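Side-chain contacts in ethanolamine kinase Pv091845 (Plasmodium vivax, PDB 2QG7), which probably phosphorylates ethanolamine, the first step of phosphatidylethanolamine synthesis from ethanolamine: residues H393-G396 with E401-N404; D184-S189 with P196-L201; N238-Y243 with Y414-I419. One frame throughout, in Å; residues are numbered along the deposited sequence.

Contact 1: residues H393-G396 with E401-N404; sequences HYLG and ELIN
Leu395 reaches across a helical hairpin and sets one methyl, CD1, against the backbone and side chain of Leu402. The hairpin joins helix 384-395 to helix 400-410 through a short connection in the helical part of this kinase-like fold, and the contact lies at its closed end. Leu395 CD1 is 3.7 Å from Leu402 O, and the distance from Leu395 CD1 to Leu402 C is 4.0 Å, so much of the touching is van der Waals packing on a peptide group. Beside this carbonyl Leu402 offers its branch point: its CG is 4.1 Å from Leu395 CD1, with the CD2 methyl of Leu402 almost as near. The peptide that follows closes the set, with Ile403 N 4.1 Å from Leu395 CD1. A single methyl therefore gathers all three approaches, and the two segments bury only 116 Å² between them.

In Leu395, CG lies anti to the carbonyl carbon (chi1 -73°), which carries the branch over toward helix 400-410. Backbones are closest between Leu395 and Ile403, at 7.5 Å from CA to CA. Ile403 is buried and packs further back on the same partner helix, on Tyr388, Ile391 and Met392. Leu395 also meets Leu406, Arg360 and Lys207, while its neighbour Tyr394 hydrogen-bonds through OH to His210 ND1. The first helix ends with Leu395, and Gly396, with a positive phi of 86°, leaves the helical conformation and turns the chain away. Across the hairpin, Ile403 CG1 stops 4.6 Å from Leu395 CD1.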
# COMPACT_ATOMS: atom_id res chain seq x y z
N HIS D 393 0.62 30.13 -13.00
CA HIS D 393 -0.29 30.05 -14.14
C HIS D 393 -1.74 29.90 -13.72
O HIS D 393 -2.65 30.05 -14.53
CB HIS D 393 0.12 28.96 -15.11
CG HIS D 393 1.46 29.19 -15.73
ND1 HIS D 393 1.68 30.13 -16.72
CD2 HIS D 393 2.66 28.59 -15.51
CE1 HIS D 393 2.95 30.09 -17.09
NE2 HIS D 393 3.57 29.17 -16.37
N TYR D 394 -1.96 29.61 -12.44
CA TYR D 394 -3.32 29.56 -11.90
C TYR D 394 -3.79 30.99 -11.69
O TYR D 394 -4.87 31.36 -12.13
CB TYR D 394 -3.39 28.73 -10.59
CG TYR D 394 -4.71 28.85 -9.84
CD1 TYR D 394 -5.85 28.15 -10.25
CD2 TYR D 394 -4.82 29.69 -8.73
CE1 TYR D 394 -7.06 28.26 -9.55
CE2 TYR D 394 -6.03 29.86 -8.08
CZ TYR D 394 -7.14 29.11 -8.48
OH TYR D 394 -8.34 29.22 -7.79
N LEU D 395 -3.01 31.78 -10.98
CA LEU D 395 -3.38 33.14 -10.67
C LEU D 395 -3.24 34.09 -11.88
O LEU D 395 -3.97 35.05 -11.97
CB LEU D 395 -2.56 33.65 -9.49
CG LEU D 395 -2.91 33.09 -8.13
CD1 LEU D 395 -1.85 33.50 -7.17
CD2 LEU D 395 -4.30 33.53 -7.63
N GLY D 396 -2.29 33.82 -12.77
CA GLY D 396 -2.07 34.65 -13.94
C GLY D 396 -1.16 35.81 -13.63
O GLY D 396 -1.36 36.92 -14.13
N GLU D 401 4.63 37.51 -4.22
CA GLU D 401 3.95 37.72 -2.92
C GLU D 401 2.55 37.15 -2.99
O GLU D 401 1.96 36.75 -1.96
CB GLU D 401 3.87 39.21 -2.51
CG GLU D 401 5.22 39.97 -2.39
CD GLU D 401 6.03 39.59 -1.12
OE1 GLU D 401 6.90 40.41 -0.68
OE2 GLU D 401 5.82 38.47 -0.56
N LEU D 402 1.99 37.15 -4.20
CA LEU D 402 0.64 36.66 -4.37
C LEU D 402 0.68 35.13 -4.55
O LEU D 402 -0.17 34.42 -3.97
CB LEU D 402 -0.08 37.38 -5.51
CG LEU D 402 -1.61 37.22 -5.53
CD1 LEU D 402 -2.25 37.99 -4.33
CD2 LEU D 402 -2.22 37.70 -6.89
N ILE D 403 1.67 34.65 -5.32
CA ILE D 403 1.97 33.23 -5.46
C ILE D 403 2.30 32.54 -4.15
O ILE D 403 1.61 31.59 -3.78
CB ILE D 403 3.06 32.95 -6.48
CG1 ILE D 403 2.69 33.57 -7.82
CG2 ILE D 403 3.25 31.43 -6.66
CD1 ILE D 403 3.85 33.63 -8.81
N ASN D 404 3.32 33.02 -3.43
CA ASN D 404 3.70 32.47 -2.11
C ASN D 404 2.58 32.46 -1.07
O ASN D 404 2.56 31.67 -0.14
CB ASN D 404 4.93 33.19 -1.55
CG ASN D 404 6.19 32.78 -2.24
OD1 ASN D 404 6.19 31.86 -3.04
ND2 ASN D 404 7.28 33.44 -1.92

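Contact 2: residues D184-S189 with P196-L201; sequences DGYALS and PKFQKL
Leu188 lies over one face of the Phe198 ring. Its CD2 stands 4.3 Å from the centroid of the Phe198 ring, 19° off the normal, a CH-pi contact displaced somewhat toward the rim. The other methyl is on the same side of the ring but closer to its root: CD1 of Leu188 is 4.0 Å from Phe198 CD2 and 4.1 Å from Phe198 CG. The two branches thus differ in placement, for the CD2 methyl lies over the face near Phe198 CE2, whereas the CD1 methyl falls outside the rim, beside the CD2 and CG atoms of the ring. Tyr186 comes in differently. Its side chain runs at about a right angle to that of Phe198 and brings OH obliquely to within 4.0 Å of Phe198 CZ. The hydroxyl itself has its polar partner elsewhere, in a hydrogen bond with Asn304 ND2 that holds this end of the side chain near Phe198.

Ile347 packs on both Leu188 and Phe198. Backbone bonds of Tyr186 with Asn304 and of Leu188 with Ile302 tie the first segment to strand 302-304, and Ser189 then N-caps the following helix. The segment leaving edge strand 186-187 packs through a leucine on the first turn of helix 196-210, an arrangement consistent with the region just beyond the interlobe linker of a kinase-like fold.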
# COMPACT_ATOMS: atom_id res chain seq x y z
N ASP D 184 -13.64 14.05 -27.98
CA ASP D 184 -12.40 13.36 -28.36
C ASP D 184 -11.22 13.85 -27.52
O ASP D 184 -11.26 14.94 -26.93
CB ASP D 184 -12.13 13.60 -29.85
CG ASP D 184 -11.86 12.32 -30.62
OD1 ASP D 184 -11.02 11.49 -30.15
OD2 ASP D 184 -12.50 12.15 -31.70
N GLY D 185 -10.16 13.03 -27.46
CA GLY D 185 -8.96 13.34 -26.69
C GLY D 185 -8.52 12.18 -25.82
O GLY D 185 -9.19 11.15 -25.74
N TYR D 186 -7.37 12.33 -25.15
CA TYR D 186 -6.87 11.26 -24.31
C TYR D 186 -6.67 11.70 -22.86
O TYR D 186 -6.37 12.89 -22.58
CB TYR D 186 -5.59 10.67 -24.92
CG TYR D 186 -4.39 11.56 -24.80
CD1 TYR D 186 -4.11 12.50 -25.80
CD2 TYR D 186 -3.54 11.50 -23.68
CE1 TYR D 186 -2.98 13.34 -25.70
CE2 TYR D 186 -2.45 12.34 -23.55
CZ TYR D 186 -2.16 13.25 -24.58
OH TYR D 186 -1.08 14.08 -24.49
N ALA D 187 -6.86 10.76 -21.93
CA ALA D 187 -6.75 11.06 -20.52
C ALA D 187 -5.29 11.09 -20.15
O ALA D 187 -4.51 10.34 -20.71
CB ALA D 187 -7.47 10.05 -19.69
N LEU D 188 -4.95 11.99 -19.23
CA LEU D 188 -3.57 12.24 -18.86
C LEU D 188 -3.10 11.22 -17.82
O LEU D 188 -3.91 10.62 -17.11
CB LEU D 188 -3.44 13.68 -18.31
CG LEU D 188 -3.54 14.93 -19.18
CD1 LEU D 188 -2.92 16.06 -18.39
CD2 LEU D 188 -2.78 14.74 -20.45
N SER D 189 -1.78 11.04 -17.73
CA SER D 189 -1.18 10.16 -16.74
C SER D 189 -0.70 11.01 -15.60
O SER D 189 -0.68 12.22 -15.72
CB SER D 189 -0.01 9.37 -17.34
OG SER D 189 0.99 10.23 -17.87
N PRO D 196 5.45 20.27 -16.30
CA PRO D 196 5.27 21.75 -16.33
C PRO D 196 4.47 22.28 -17.55
O PRO D 196 3.79 23.28 -17.46
CB PRO D 196 6.72 22.27 -16.34
CG PRO D 196 7.47 21.22 -15.53
CD PRO D 196 6.85 19.90 -16.00
N LYS D 197 4.58 21.58 -18.66
CA LYS D 197 3.82 21.84 -19.87
C LYS D 197 2.30 21.69 -19.63
O LYS D 197 1.50 22.52 -20.10
CB LYS D 197 4.34 20.86 -20.93
CG LYS D 197 3.46 20.60 -22.18
CD LYS D 197 4.01 19.38 -23.00
CE LYS D 197 3.00 19.04 -24.14
NZ LYS D 197 3.39 17.79 -25.00
N PHE D 198 1.88 20.68 -18.87
CA PHE D 198 0.45 20.49 -18.55
C PHE D 198 0.02 21.22 -17.28
O PHE D 198 -1.13 21.61 -17.16
CB PHE D 198 0.08 18.99 -18.47
CG PHE D 198 0.24 18.26 -19.77
CD1 PHE D 198 1.34 17.42 -19.99
CD2 PHE D 198 -0.70 18.42 -20.79
CE1 PHE D 198 1.48 16.73 -21.19
CE2 PHE D 198 -0.54 17.76 -22.02
CZ PHE D 198 0.53 16.91 -22.22
N GLN D 199 0.95 21.39 -16.33
CA GLN D 199 0.67 22.18 -15.12
C GLN D 199 0.09 23.54 -15.49
O GLN D 199 -0.96 23.94 -14.99
CB GLN D 199 1.96 22.43 -14.34
CG GLN D 199 2.52 21.26 -13.54
CD GLN D 199 3.59 21.76 -12.59
OE1 GLN D 199 4.57 22.38 -13.01
NE2 GLN D 199 3.39 21.56 -11.29
N LYS D 200 0.81 24.23 -16.38
CA LYS D 200 0.35 25.47 -17.02
C LYS D 200 -1.09 25.40 -17.53
O LYS D 200 -1.91 26.22 -17.18
CB LYS D 200 1.34 25.87 -18.15
CG LYS D 200 0.93 27.13 -18.97
CD LYS D 200 2.00 27.49 -19.93
CE LYS D 200 1.42 27.96 -21.25
NZ LYS D 200 1.12 29.47 -21.29
N LEU D 201 -1.41 24.37 -18.30
CA LEU D 201 -2.71 24.23 -18.98
C LEU D 201 -3.84 23.81 -18.06
O LEU D 201 -4.99 24.18 -18.26
CB LEU D 201 -2.60 23.26 -20.14
CG LEU D 201 -1.73 23.72 -21.32
CD1 LEU D 201 -1.60 22.62 -22.41
CD2 LEU D 201 -2.34 24.97 -21.94

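Contact 3: residues N238-Y243 with Y414-I419; sequences NTIWKY and YICSHI
Ile240 extends between two residues one helical turn apart, covering Cys416 with the end of its long branch and Ile419 with its short one. The CD1 methyl of Ile240 comes to 3.7 Å from Cys416 SG, and it also lies 4.2 Å from Cys416 O, so it rests against the backbone as well as the sulfur. The CG2 methyl of Ile240 meets the CG2 methyl of Ile419 at 4.1 Å, while the two isoleucine side chains as wholes run at roughly a right angle to each other. On Ile240 the torsions separate these tasks: CG1 is anti to the carbonyl carbon (chi1 -60°), with CD1 continuing in an extended chain (chi2 179°), which carries CD1 to the sulfur and leaves CG2 for Ile419.

These are two long helices, 236-251 and 413-430, packed in the helical lobe of the kinase-like fold; they are brought together across 170 intervening residues. Backbones approach most closely between Ile240 and Ile419, with their CA atoms 7.6 Å apart, and all three touching residues are buried, the two segments covering 129 Å² in total. Cys416 also touches Val279 of helix 269-284 and Tyr362 of helix 360-369, which places the sulfur where several helices meet. One turn on from Ile240, Tyr243 carries the helix pairing toward Asn420, Leu423 and Leu427. Its ring lies against its own helix, with Thr239 O 3.4 Å above one face of the Tyr243 ring and displaced toward the rim.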
# COMPACT_ATOMS: atom_id res chain seq x y z
N ASN D 238 -19.22 19.47 5.49
CA ASN D 238 -20.45 18.72 5.47
C ASN D 238 -20.25 17.33 4.87
O ASN D 238 -20.89 16.38 5.30
CB ASN D 238 -21.49 19.48 4.62
CG ASN D 238 -22.87 18.80 4.63
OD1 ASN D 238 -23.64 18.94 5.59
ND2 ASN D 238 -23.18 18.08 3.53
N THR D 239 -19.37 17.23 3.87
CA THR D 239 -19.11 15.98 3.14
C THR D 239 -18.18 15.08 3.96
O THR D 239 -18.46 13.89 4.11
CB THR D 239 -18.50 16.24 1.75
OG1 THR D 239 -19.40 17.05 1.00
CG2 THR D 239 -18.29 14.97 0.98
N ILE D 240 -17.11 15.66 4.50
CA ILE D 240 -16.19 14.92 5.37
C ILE D 240 -16.89 14.35 6.60
O ILE D 240 -16.71 13.18 6.93
CB ILE D 240 -14.95 15.77 5.79
CG1 ILE D 240 -14.16 16.18 4.55
CG2 ILE D 240 -14.03 14.97 6.72
CD1 ILE D 240 -12.95 17.02 4.89
N TRP D 241 -17.70 15.16 7.28
CA TRP D 241 -18.51 14.68 8.41
C TRP D 241 -19.57 13.68 8.02
O TRP D 241 -19.91 12.81 8.81
CB TRP D 241 -19.15 15.84 9.20
CG TRP D 241 -18.14 16.60 10.03
CD1 TRP D 241 -17.72 17.89 9.82
CD2 TRP D 241 -17.43 16.13 11.17
NE1 TRP D 241 -16.79 18.24 10.77
CE2 TRP D 241 -16.58 17.18 11.60
CE3 TRP D 241 -17.40 14.91 11.86
CZ2 TRP D 241 -15.72 17.05 12.72
CZ3 TRP D 241 -16.54 14.78 12.97
CH2 TRP D 241 -15.71 15.85 13.38
N LYS D 242 -20.08 13.78 6.79
CA LYS D 242 -21.07 12.81 6.32
C LYS D 242 -20.41 11.43 6.23
O LYS D 242 -20.98 10.44 6.63
CB LYS D 242 -21.60 13.25 4.96
CG LYS D 242 -22.78 12.43 4.35
CD LYS D 242 -22.62 12.48 2.75
CE LYS D 242 -23.81 11.68 2.07
NZ LYS D 242 -23.74 11.74 0.54
N TYR D 243 -19.20 11.38 5.67
CA TYR D 243 -18.47 10.12 5.56
C TYR D 243 -18.14 9.53 6.96
O TYR D 243 -18.28 8.33 7.17
CB TYR D 243 -17.18 10.31 4.76
CG TYR D 243 -17.29 10.74 3.32
CD1 TYR D 243 -18.43 10.47 2.55
CD2 TYR D 243 -16.23 11.40 2.71
CE1 TYR D 243 -18.51 10.87 1.19
CE2 TYR D 243 -16.29 11.79 1.38
CZ TYR D 243 -17.42 11.52 0.62
OH TYR D 243 -17.46 11.92 -0.71
N TYR D 414 -3.81 19.44 2.05
CA TYR D 414 -3.21 18.17 1.70
C TYR D 414 -3.76 17.02 2.58
O TYR D 414 -4.26 15.99 2.07
CB TYR D 414 -1.72 18.28 1.88
CG TYR D 414 -0.96 18.77 0.69
CD1 TYR D 414 -0.61 17.88 -0.34
CD2 TYR D 414 -0.53 20.11 0.59
CE1 TYR D 414 0.11 18.29 -1.42
CE2 TYR D 414 0.22 20.55 -0.52
CZ TYR D 414 0.53 19.62 -1.51
OH TYR D 414 1.25 20.00 -2.59
N ILE D 415 -3.67 17.23 3.90
CA ILE D 415 -4.23 16.32 4.90
C ILE D 415 -5.74 16.21 4.84
O ILE D 415 -6.31 15.14 5.09
CB ILE D 415 -3.84 16.72 6.35
CG1 ILE D 415 -2.31 16.64 6.54
CG2 ILE D 415 -4.51 15.75 7.35
CD1 ILE D 415 -1.89 17.57 7.67
N CYS D 416 -6.38 17.31 4.54
CA CYS D 416 -7.83 17.36 4.37
C CYS D 416 -8.32 16.45 3.18
O CYS D 416 -9.31 15.73 3.26
CB CYS D 416 -8.22 18.83 4.13
SG CYS D 416 -9.96 19.05 4.00
N SER D 417 -7.59 16.52 2.08
CA SER D 417 -7.78 15.68 0.93
C SER D 417 -7.53 14.17 1.25
O SER D 417 -8.27 13.32 0.78
CB SER D 417 -6.81 16.16 -0.14
OG SER D 417 -6.77 15.27 -1.21
N HIS D 418 -6.50 13.87 2.06
CA HIS D 418 -6.30 12.50 2.57
C HIS D 418 -7.46 11.93 3.39
O HIS D 418 -7.86 10.79 3.21
CB HIS D 418 -5.01 12.42 3.40
CG HIS D 418 -3.78 12.64 2.61
ND1 HIS D 418 -3.55 12.00 1.40
CD2 HIS D 418 -2.69 13.41 2.84
CE1 HIS D 418 -2.36 12.36 0.93
NE2 HIS D 418 -1.82 13.21 1.79
N ILE D 419 -7.98 12.72 4.32
CA ILE D 419 -9.08 12.29 5.14
C ILE D 419 -10.34 12.09 4.33
O ILE D 419 -11.04 11.08 4.49
CB ILE D 419 -9.29 13.26 6.33
CG1 ILE D 419 -8.05 13.22 7.23
CG2 ILE D 419 -10.56 12.90 7.09
CD1 ILE D 419 -7.96 14.32 8.34

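In the fold
Contacts 1 and 2 meet directly: His393 ND1 is 3.8 Å from Lys200 CG, a packing contact, although their centres are 20 Å apart. Helix 196-210, packed against the small sheet in contact 2, thus also borders helix 384-395 of contact 1. Contact 3 stands away from both, its nearest atoms about 11 Å from contact 1 and about 9 Å from contact 2. In sequence, contact 1 is nested within the loop that contact 3 closes, and helix 413-430 follows helix 400-410. Contact 2 lies beside strand 302-304, which follows the probable catalytic loop as in related kinases, while contacts 1 and 3 pair helices with each other, in the helical lobe to which helix 196-210 also belongs.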